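Local structure of envelopment polyprotein (Bovine Schmallenberg virus BH80/Germany/2011, 7A56) at residues Pro54-Met59 / His78-Asn83; Ile103-Arg108 / Cys203-His208; Val109-Ser114 / Ile233-Met238. The protein probably drives merger of the viral envelope with a host membrane, its Gc part acting as a class II fusion glycoprotein, here in the postfusion conformation. All blocks are in the same frame, centred on the assembly; numbering follows the deposited sequence.

Contact 1 (Pro54-Met59 / His78-Asn83); sequences PQYKTM and HIPAIN
Tyr56 and Pro80 form the centre of a buried contact in which the loop leading from strand 44-46 to strand 61-67 lies over strand 70-80; no hydrogen bond joins the two segments, and the fit depends on ring, methyl and sulfur surfaces. The main feature is a CH-pi interaction. Pro80 CD stands 3.5 Å from the centroid of the Tyr56 ring, only 22° off the ring normal. It is displaced toward the hydroxyl end, 3.3 Å from Tyr56 CZ, with Pro80 CG trailing beside CE1. Tyr56 holds CG on the far side of its CA-CB bond from the backbone N (chi1 -170°), which sends the ring across to the strand. Ile79 CG1 slides by the ring in the opposite direction, 4.0 Å from Tyr56 CD2, while the carbonyl oxygen of His78 lies near Tyr56 CE2.

Thr58 makes its contact through the methyl branch. Its CG2 is 3.5 Å from His78 O and 3.8 Å from His78 NE2, crossing the imidazole side chain at about a right angle. Met59, bent along its chain, brings SD to 4.0 Å from His78 CE1, an oblique sulfur-aromatic approach.

The polar ends of Tyr56, Thr58 and His78 face the second subunit. Asp229 OD2 of the second subunit is hydrogen-bonded to both Thr58 OG1 and His78 NE2, and its charge would tend to favour a protonated histidine; Tyr56 OH pairs with Gln231 NE2 of that subunit. Strand 70-80 sits between strands 61-67 and 335-343 of a five-stranded antiparallel sheet, where Ile79 pairs through its backbone with Ile336, and Ile79 also touches Ile104 on strand 98-134.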
loop_
_atom_site.group_PDB
_atom_site.type_symbol
_atom_site.label_atom_id
_atom_site.label_comp_id
_atom_site.label_asym_id
_atom_site.label_seq_id
_atom_site.Cartn_x
_atom_site.Cartn_y
_atom_site.Cartn_z
ATOM N N PRO A 54 -27.736 -9.824 -15.880
ATOM C CA PRO A 54 -27.223 -8.957 -14.800
ATOM C C PRO A 54 -27.526 -9.471 -13.389
ATOM O O PRO A 54 -28.636 -9.876 -13.075
ATOM C CB PRO A 54 -27.901 -7.609 -15.063
ATOM C CG PRO A 54 -29.054 -7.899 -15.983
ATOM C CD PRO A 54 -28.673 -9.124 -16.773
ATOM N N GLN A 55 -26.505 -9.423 -12.529
ATOM C CA GLN A 55 -26.629 -9.846 -11.134
ATOM C C GLN A 55 -26.894 -8.695 -10.182
ATOM O O GLN A 55 -27.256 -8.945 -9.025
ATOM C CB GLN A 55 -25.301 -10.506 -10.656
ATOM C CG GLN A 55 -25.030 -11.876 -11.277
ATOM C CD GLN A 55 -23.591 -12.243 -11.110
ATOM O OE1 GLN A 55 -22.727 -11.602 -11.713
ATOM N NE2 GLN A 55 -23.292 -13.226 -10.247
ATOM N N TYR A 56 -26.589 -7.463 -10.592
ATOM C CA TYR A 56 -26.544 -6.327 -9.683
ATOM C C TYR A 56 -27.795 -5.445 -9.848
ATOM O O TYR A 56 -28.187 -5.095 -10.968
ATOM C CB TYR A 56 -25.267 -5.519 -9.927
ATOM C CG TYR A 56 -25.006 -4.447 -8.884
ATOM C CD1 TYR A 56 -24.366 -4.767 -7.666
ATOM C CD2 TYR A 56 -25.476 -3.144 -9.067
ATOM C CE1 TYR A 56 -24.147 -3.804 -6.702
ATOM C CE2 TYR A 56 -25.258 -2.140 -8.096
ATOM C CZ TYR A 56 -24.597 -2.474 -6.927
ATOM O OH TYR A 56 -24.362 -1.532 -5.971
ATOM N N LYS A 57 -28.429 -5.120 -8.723
ATOM C CA LYS A 57 -29.503 -4.137 -8.673
ATOM C C LYS A 57 -29.384 -3.320 -7.392
ATOM O O LYS A 57 -29.256 -3.903 -6.302
ATOM C CB LYS A 57 -30.867 -4.840 -8.708
ATOM C CG LYS A 57 -32.000 -3.883 -8.590
ATOM C CD LYS A 57 -33.280 -4.644 -8.812
ATOM C CE LYS A 57 -34.002 -4.851 -7.527
ATOM N NZ LYS A 57 -35.168 -3.921 -7.500
ATOM N N THR A 58 -29.434 -1.990 -7.506
ATOM C CA THR A 58 -29.492 -1.143 -6.313
ATOM C C THR A 58 -30.549 -0.062 -6.522
ATOM O O THR A 58 -31.393 -0.158 -7.412
ATOM C CB THR A 58 -28.114 -0.547 -5.971
ATOM O OG1 THR A 58 -28.194 0.076 -4.685
ATOM C CG2 THR A 58 -27.635 0.489 -7.036
ATOM N N MET A 59 -30.534 0.973 -5.686
ATOM C CA MET A 59 -31.603 1.957 -5.794
ATOM C C MET A 59 -31.392 2.786 -7.048
ATOM O O MET A 59 -30.296 2.850 -7.593
ATOM C CB MET A 59 -31.645 2.829 -4.538
ATOM C CG MET A 59 -30.697 3.980 -4.525
ATOM S SD MET A 59 -29.078 3.816 -3.826
ATOM C CE MET A 59 -29.159 2.607 -2.504
ATOM N N HIS A 78 -26.045 3.463 -10.311
ATOM C CA HIS A 78 -24.597 3.238 -10.296
ATOM C C HIS A 78 -24.334 1.758 -10.086
ATOM O O HIS A 78 -25.177 1.032 -9.535
ATOM C CB HIS A 78 -23.899 4.037 -9.187
ATOM C CG HIS A 78 -24.592 3.942 -7.858
ATOM N ND1 HIS A 78 -25.469 4.911 -7.395
ATOM C CD2 HIS A 78 -24.594 2.967 -6.922
ATOM C CE1 HIS A 78 -25.967 4.541 -6.228
ATOM N NE2 HIS A 78 -25.454 3.364 -5.916
ATOM N N ILE A 79 -23.115 1.326 -10.452
ATOM C CA ILE A 79 -22.721 -0.062 -10.334
ATOM C C ILE A 79 -21.235 -0.103 -9.984
ATOM O O ILE A 79 -20.472 0.719 -10.510
ATOM C CB ILE A 79 -22.983 -0.858 -11.636
ATOM C CG1 ILE A 79 -22.504 -2.306 -11.534
ATOM C CG2 ILE A 79 -22.371 -0.197 -12.871
ATOM C CD1 ILE A 79 -22.951 -3.160 -12.713
ATOM N N PRO A 80 -20.812 -1.003 -9.087
ATOM C CA PRO A 80 -19.368 -1.107 -8.757
ATOM C C PRO A 80 -18.534 -1.383 -9.982
ATOM O O PRO A 80 -18.922 -2.198 -10.827
ATOM C CB PRO A 80 -19.306 -2.298 -7.790
ATOM C CG PRO A 80 -20.702 -2.248 -7.106
ATOM C CD PRO A 80 -21.652 -1.883 -8.234
ATOM N N ALA A 81 -17.333 -0.772 -10.034
ATOM C CA ALA A 81 -16.411 -1.047 -11.138
ATOM C C ALA A 81 -15.744 -2.377 -10.810
ATOM O O ALA A 81 -14.635 -2.418 -10.275
ATOM C CB ALA A 81 -15.393 0.077 -11.314
ATOM N N ILE A 82 -16.461 -3.478 -11.101
ATOM C CA ILE A 82 -16.018 -4.835 -10.783
ATOM C C ILE A 82 -16.029 -5.653 -12.064
ATOM O O ILE A 82 -17.011 -5.653 -12.792
ATOM C CB ILE A 82 -16.896 -5.498 -9.695
ATOM C CG1 ILE A 82 -16.588 -4.847 -8.355
ATOM C CG2 ILE A 82 -16.653 -7.049 -9.639
ATOM C CD1 ILE A 82 -17.520 -5.287 -7.180
ATOM N N ASN A 83 -14.928 -6.349 -12.341
ATOM C CA ASN A 83 -14.821 -7.118 -13.591
ATOM C C ASN A 83 -15.942 -8.158 -13.768
ATOM O O ASN A 83 -16.103 -9.065 -12.948
ATOM C CB ASN A 83 -13.443 -7.800 -13.605
ATOM C CG ASN A 83 -13.170 -8.487 -14.921
ATOM O OD1 ASN A 83 -12.857 -7.858 -15.920
ATOM N ND2 ASN A 83 -13.312 -9.780 -14.922
#

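Contact 2 (Ile103-Arg108 / Cys203-His208); sequences IIYVRR and CITMAH
Cys203, Thr205 and Ile103 bury the most surface here, and all three side chains project from the same face of two antiparallel strands, joined there by Tyr105. Thr205 and Ile103 are a hydrogen-bonded pair. Ile103 N reaches Thr205 O at 2.8 Å, and Thr205 N returns to Ile103 O at the same length. Their beta carbons come within 3.8 Å of each other and the branches cross at a slant, so these two beta-branched residues pack from the root of the side chain. Thr205 OG1 then meets the edge of the Tyr105 ring, 3.7 Å from CD2, while hydrogen-bonded to Ser210 OG on the neighbouring strand 209-214.

Cys203 forms the second hydrogen-bonded pair, with Tyr105: Cys203 N sits 2.7 Å from Tyr105 O, and Tyr105 N bonds back to Cys203 O. Beta carbon and sulfur do different work. CB touches Tyr105 CD2, whereas SG, placed beside its own backbone N (chi1 -57°), lies 3.7 Å from Arg107 CB and approaches the tyrosine ring obliquely. That ring leans over the CA of Arg107, whose NH1 gives a weak hydrogen bond to Tyr105 OH.

Between the two bonded pairs, Ile104 and Ile204 face each other as a non-hydrogen-bonded pair on the other face. They share nearly the same torsions, run side by side, and press their CD1 atoms together at a tight 3.4 Å; Leu228 of strand 226-231 packs on both.

Cys203 is disulfide-bonded to Cys212, which ties together the hairpin of strands 197-206 and 209-214. Farther along, Arg107 and Arg108 both face Glu201. The whole is a twisted antiparallel strand pair interrupted by a classic beta bulge, one of whose strands is also an arm of a disulfide-crosslinked beta hairpin.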
loop_
_atom_site.group_PDB
_atom_site.type_symbol
_atom_site.label_atom_id
_atom_site.label_comp_id
_atom_site.label_asym_id
_atom_site.label_seq_id
_atom_site.Cartn_x
_atom_site.Cartn_y
_atom_site.Cartn_z
ATOM N N ILE A 103 -28.646 -3.151 -20.470
ATOM C CA ILE A 103 -27.765 -3.686 -19.430
ATOM C C ILE A 103 -26.516 -2.817 -19.390
ATOM O O ILE A 103 -25.952 -2.492 -20.444
ATOM C CB ILE A 103 -27.454 -5.163 -19.722
ATOM C CG1 ILE A 103 -28.726 -6.013 -19.482
ATOM C CG2 ILE A 103 -26.259 -5.726 -18.888
ATOM C CD1 ILE A 103 -28.626 -7.407 -20.161
ATOM N N ILE A 104 -26.133 -2.365 -18.197
ATOM C CA ILE A 104 -24.854 -1.687 -18.005
ATOM C C ILE A 104 -23.828 -2.732 -17.549
ATOM O O ILE A 104 -23.979 -3.341 -16.478
ATOM C CB ILE A 104 -24.968 -0.553 -16.973
ATOM C CG1 ILE A 104 -26.142 0.409 -17.284
ATOM C CG2 ILE A 104 -23.587 0.143 -16.737
ATOM C CD1 ILE A 104 -25.956 1.141 -18.644
ATOM N N TYR A 105 -22.793 -2.969 -18.366
ATOM C CA TYR A 105 -21.969 -4.179 -18.184
ATOM C C TYR A 105 -20.517 -3.740 -18.021
ATOM O O TYR A 105 -19.973 -3.084 -18.918
ATOM C CB TYR A 105 -22.201 -5.123 -19.380
ATOM C CG TYR A 105 -21.127 -6.183 -19.629
ATOM C CD1 TYR A 105 -20.536 -6.862 -18.585
ATOM C CD2 TYR A 105 -20.751 -6.508 -20.914
ATOM C CE1 TYR A 105 -19.519 -7.844 -18.826
ATOM C CE2 TYR A 105 -19.770 -7.470 -21.182
ATOM C CZ TYR A 105 -19.172 -8.128 -20.139
ATOM O OH TYR A 105 -18.243 -9.049 -20.451
ATOM N N VAL A 106 -19.888 -4.100 -16.895
ATOM C CA VAL A 106 -18.464 -3.739 -16.649
ATOM C C VAL A 106 -17.623 -4.853 -17.282
ATOM O O VAL A 106 -17.384 -5.915 -16.706
ATOM C CB VAL A 106 -18.178 -3.519 -15.173
ATOM C CG1 VAL A 106 -16.698 -2.999 -14.937
ATOM C CG2 VAL A 106 -19.178 -2.529 -14.579
ATOM N N ARG A 107 -17.215 -4.637 -18.527
ATOM C CA ARG A 107 -16.658 -5.736 -19.287
ATOM C C ARG A 107 -15.235 -6.079 -18.839
ATOM O O ARG A 107 -14.862 -7.241 -18.864
ATOM C CB ARG A 107 -16.667 -5.421 -20.775
ATOM C CG ARG A 107 -16.079 -6.590 -21.604
ATOM C CD ARG A 107 -16.493 -6.570 -23.032
ATOM N NE ARG A 107 -15.667 -7.490 -23.804
ATOM C CZ ARG A 107 -15.858 -8.799 -23.934
ATOM N NH1 ARG A 107 -16.891 -9.425 -23.332
ATOM N NH2 ARG A 107 -14.984 -9.484 -24.692
ATOM N N ARG A 108 -14.451 -5.097 -18.433
ATOM C CA ARG A 108 -13.098 -5.436 -17.961
ATOM C C ARG A 108 -12.694 -4.498 -16.840
ATOM O O ARG A 108 -12.947 -3.288 -16.893
ATOM C CB ARG A 108 -12.110 -5.394 -19.128
ATOM C CG ARG A 108 -10.625 -5.640 -18.684
ATOM C CD ARG A 108 -9.721 -5.654 -19.957
ATOM N NE ARG A 108 -9.622 -4.301 -20.520
ATOM C CZ ARG A 108 -10.132 -3.920 -21.690
ATOM N NH1 ARG A 108 -10.768 -4.794 -22.457
ATOM N NH2 ARG A 108 -9.981 -2.657 -22.096
ATOM N N CYS A 203 -19.759 -1.375 -21.044
ATOM C CA CYS A 203 -20.565 -1.576 -22.239
ATOM C C CYS A 203 -22.026 -1.264 -21.944
ATOM O O CYS A 203 -22.510 -1.455 -20.828
ATOM C CB CYS A 203 -20.541 -3.029 -22.798
ATOM S SG CYS A 203 -18.841 -3.614 -23.172
ATOM N N ILE A 204 -22.705 -0.761 -22.965
ATOM C CA ILE A 204 -24.172 -0.749 -23.016
ATOM C C ILE A 204 -24.582 -2.005 -23.759
ATOM O O ILE A 204 -24.310 -2.154 -24.959
ATOM C CB ILE A 204 -24.702 0.494 -23.746
ATOM C CG1 ILE A 204 -24.145 1.773 -23.129
ATOM C CG2 ILE A 204 -26.296 0.555 -23.707
ATOM C CD1 ILE A 204 -24.550 1.967 -21.678
ATOM N N THR A 205 -25.289 -2.897 -23.086
ATOM C CA THR A 205 -25.635 -4.172 -23.699
ATOM C C THR A 205 -27.138 -4.189 -23.991
ATOM O O THR A 205 -27.974 -4.029 -23.082
ATOM C CB THR A 205 -25.193 -5.315 -22.793
ATOM O OG1 THR A 205 -23.753 -5.318 -22.764
ATOM C CG2 THR A 205 -25.692 -6.704 -23.283
ATOM N N MET A 206 -27.469 -4.285 -25.271
ATOM C CA MET A 206 -28.839 -4.443 -25.726
ATOM C C MET A 206 -28.911 -5.794 -26.426
ATOM O O MET A 206 -27.910 -6.517 -26.531
ATOM C CB MET A 206 -29.265 -3.261 -26.609
ATOM C CG MET A 206 -29.514 -1.928 -25.786
ATOM S SD MET A 206 -30.300 -0.712 -26.899
ATOM C CE MET A 206 -28.843 -0.519 -28.005
ATOM N N ALA A 207 -30.094 -6.168 -26.846
ATOM C CA ALA A 207 -30.299 -7.500 -27.413
ATOM C C ALA A 207 -29.318 -7.788 -28.554
ATOM O O ALA A 207 -29.257 -7.053 -29.547
ATOM C CB ALA A 207 -31.743 -7.630 -27.908
ATOM N N HIS A 208 -28.542 -8.844 -28.393
ATOM C CA HIS A 208 -27.532 -9.247 -29.370
ATOM C C HIS A 208 -26.644 -8.123 -29.915
ATOM O O HIS A 208 -26.082 -8.261 -31.014
ATOM C CB HIS A 208 -28.191 -9.946 -30.562
ATOM C CG HIS A 208 -29.042 -11.118 -30.180
ATOM N ND1 HIS A 208 -28.514 -12.300 -29.695
ATOM C CD2 HIS A 208 -30.388 -11.291 -30.215
ATOM C CE1 HIS A 208 -29.497 -13.147 -29.442
ATOM N NE2 HIS A 208 -30.643 -12.562 -29.757
#

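Contact 3 (Val109-Ser114 / Ile233-Met238); sequences VINKAS and IQMDSM
Asn111 reaches from its strand into the bend of 233-238 and offers ND2 to two residues there. One bond goes to Ser237 OG at 3.1 Å; it is bent (136° at the hydrogen), and the oxygen lies 30° out of the amide plane. The other, to Met235 SD, is almost straight but weak at 3.6 Å, the methionine chain crossing the asparagine at about a right angle. One amide nitrogen thus spans two points of a loop that has no regular secondary structure.

Met238 works differently, laying its sulfur on backbone. SD lies 3.6 Å from Lys112 C; the turn at the last torsion (chi3 74°) then brings CE to 3.8 Å from Ala113 N, so the thioether end rests against the Lys112-Ala113 peptide. Ala113 CB adds an apolar touch to the same sulfur at 4.1 Å.

In the next shell, Glu196 OE1 accepts hydrogen bonds from both Ser237 N and Met238 N, which probably steadies the backbone from which these side chains project. The strand is held by backbone pairing of Asn111 with Lys328 and Ala113 with Val326.

On its side facing the other subunits, the loop meets its own copies: Ile233 packs on Ile233 of the second subunit, and Asp236 on Asp236 of the third. Such like-to-like meetings are characteristic of a segment near the threefold axis, consistent with the trimer of a postfusion class II fusion protein.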
loop_
_atom_site.group_PDB
_atom_site.type_symbol
_atom_site.label_atom_id
_atom_site.label_comp_id
_atom_site.label_asym_id
_atom_site.label_seq_id
_atom_site.Cartn_x
_atom_site.Cartn_y
_atom_site.Cartn_z
ATOM N N VAL A 109 -12.122 -5.067 -15.776
ATOM C CA VAL A 109 -11.436 -4.290 -14.752
ATOM C C VAL A 109 -10.150 -5.044 -14.443
ATOM O O VAL A 109 -10.206 -6.199 -13.999
ATOM C CB VAL A 109 -12.226 -4.137 -13.450
ATOM C CG1 VAL A 109 -11.333 -3.426 -12.452
ATOM C CG2 VAL A 109 -13.575 -3.326 -13.646
ATOM N N ILE A 110 -9.011 -4.403 -14.655
ATOM C CA ILE A 110 -7.722 -4.973 -14.178
ATOM C C ILE A 110 -6.793 -3.833 -13.788
ATOM O O ILE A 110 -6.945 -2.702 -14.259
ATOM C CB ILE A 110 -6.997 -5.820 -15.222
ATOM C CG1 ILE A 110 -6.677 -4.947 -16.403
ATOM C CG2 ILE A 110 -7.806 -7.030 -15.640
ATOM C CD1 ILE A 110 -5.515 -5.477 -17.152
ATOM N N ASN A 111 -5.829 -4.120 -12.903
ATOM C CA ASN A 111 -4.771 -3.146 -12.687
ATOM C C ASN A 111 -3.521 -3.670 -13.415
ATOM O O ASN A 111 -3.382 -4.870 -13.667
ATOM C CB ASN A 111 -4.491 -2.906 -11.179
ATOM C CG ASN A 111 -5.483 -1.920 -10.516
ATOM O OD1 ASN A 111 -6.054 -1.070 -11.179
ATOM N ND2 ASN A 111 -5.627 -2.011 -9.204
ATOM N N LYS A 112 -2.651 -2.767 -13.833
ATOM C CA LYS A 112 -1.469 -3.256 -14.555
ATOM C C LYS A 112 -0.327 -2.287 -14.353
ATOM O O LYS A 112 -0.548 -1.091 -14.109
ATOM C CB LYS A 112 -1.730 -3.421 -16.063
ATOM C CG LYS A 112 -2.054 -2.159 -16.786
ATOM C CD LYS A 112 -2.441 -2.452 -18.269
ATOM C CE LYS A 112 -2.920 -1.179 -18.990
ATOM N NZ LYS A 112 -3.463 -1.424 -20.374
ATOM N N ALA A 113 0.904 -2.809 -14.450
ATOM C CA ALA A 113 2.076 -1.938 -14.507
ATOM C C ALA A 113 3.187 -2.657 -15.294
ATOM O O ALA A 113 3.151 -3.884 -15.509
ATOM C CB ALA A 113 2.554 -1.542 -13.095
ATOM N N SER A 114 4.123 -1.853 -15.801
ATOM C CA SER A 114 5.300 -2.367 -16.467
ATOM C C SER A 114 6.337 -2.761 -15.418
ATOM O O SER A 114 6.401 -2.196 -14.319
ATOM C CB SER A 114 5.916 -1.322 -17.415
ATOM O OG SER A 114 4.876 -0.745 -18.232
ATOM N N ILE A 233 -10.240 6.204 -7.021
ATOM C CA ILE A 233 -9.191 6.748 -6.191
ATOM C C ILE A 233 -7.905 6.063 -6.660
ATOM O O ILE A 233 -7.931 4.925 -7.120
ATOM C CB ILE A 233 -9.482 6.475 -4.687
ATOM C CG1 ILE A 233 -10.727 7.255 -4.211
ATOM C CG2 ILE A 233 -8.303 6.839 -3.713
ATOM C CD1 ILE A 233 -11.205 6.821 -2.869
ATOM N N GLN A 234 -6.814 6.798 -6.635
ATOM C CA GLN A 234 -5.533 6.198 -7.023
ATOM C C GLN A 234 -5.236 4.977 -6.150
ATOM O O GLN A 234 -5.371 5.048 -4.929
ATOM C CB GLN A 234 -4.443 7.224 -6.857
ATOM C CG GLN A 234 -3.088 6.727 -7.383
ATOM C CD GLN A 234 -2.096 7.908 -7.476
ATOM O OE1 GLN A 234 -1.208 7.935 -8.301
ATOM N NE2 GLN A 234 -2.301 8.891 -6.659
ATOM N N MET A 235 -4.852 3.854 -6.778
ATOM C CA MET A 235 -4.563 2.621 -6.040
ATOM C C MET A 235 -3.074 2.374 -6.043
ATOM O O MET A 235 -2.340 2.878 -6.895
ATOM C CB MET A 235 -5.255 1.366 -6.634
ATOM C CG MET A 235 -6.813 1.638 -6.701
ATOM S SD MET A 235 -7.746 0.232 -7.342
ATOM C CE MET A 235 -7.503 -1.106 -6.188
ATOM N N ASP A 236 -2.655 1.591 -5.078
ATOM C CA ASP A 236 -1.246 1.235 -4.934
ATOM C C ASP A 236 -1.243 -0.244 -4.474
ATOM O O ASP A 236 -0.980 -0.606 -3.350
ATOM C CB ASP A 236 -0.561 2.201 -3.969
ATOM C CG ASP A 236 0.916 1.881 -3.808
ATOM O OD1 ASP A 236 1.451 1.269 -4.766
ATOM O OD2 ASP A 236 1.520 2.206 -2.753
ATOM N N SER A 237 -1.586 -1.128 -5.395
ATOM C CA SER A 237 -1.932 -2.524 -5.151
ATOM C C SER A 237 -0.818 -3.459 -5.637
ATOM O O SER A 237 -0.687 -4.568 -5.116
ATOM C CB SER A 237 -3.274 -2.896 -5.857
ATOM O OG SER A 237 -3.265 -2.812 -7.361
ATOM N N MET A 238 0.015 -3.002 -6.508
ATOM C CA MET A 238 0.916 -3.944 -7.180
ATOM C C MET A 238 2.324 -3.899 -6.569
ATOM O O MET A 238 2.776 -2.850 -6.138
ATOM C CB MET A 238 0.978 -3.609 -8.665
ATOM C CG MET A 238 -0.506 -3.876 -9.369
ATOM S SD MET A 238 -0.285 -3.731 -11.071
ATOM C CE MET A 238 0.605 -5.246 -11.605
#

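Contacts 2 and 3 use successive parts of strand 98-134, with centres about 23 Å apart and no touch between them beyond that chain connection. The 78-83 segment of contact 1 touches both, mostly through residues past its own contact. The centre of contact 1 is about 12 Å from that of contact 2 and about 21 Å from that of contact 3. Along the strand, Ile82 O packs on Val106 CB at 3.4 Å, and Asn83 OD1 probably accepts a hydrogen bond from Val109 N at 2.9 Å. Contacts 1 and 3 both meet the second subunit, whereas contact 2 touches no other chain. The side chain of Lys112 is about 5 Å from a phosphate ion, probably from crystallisation.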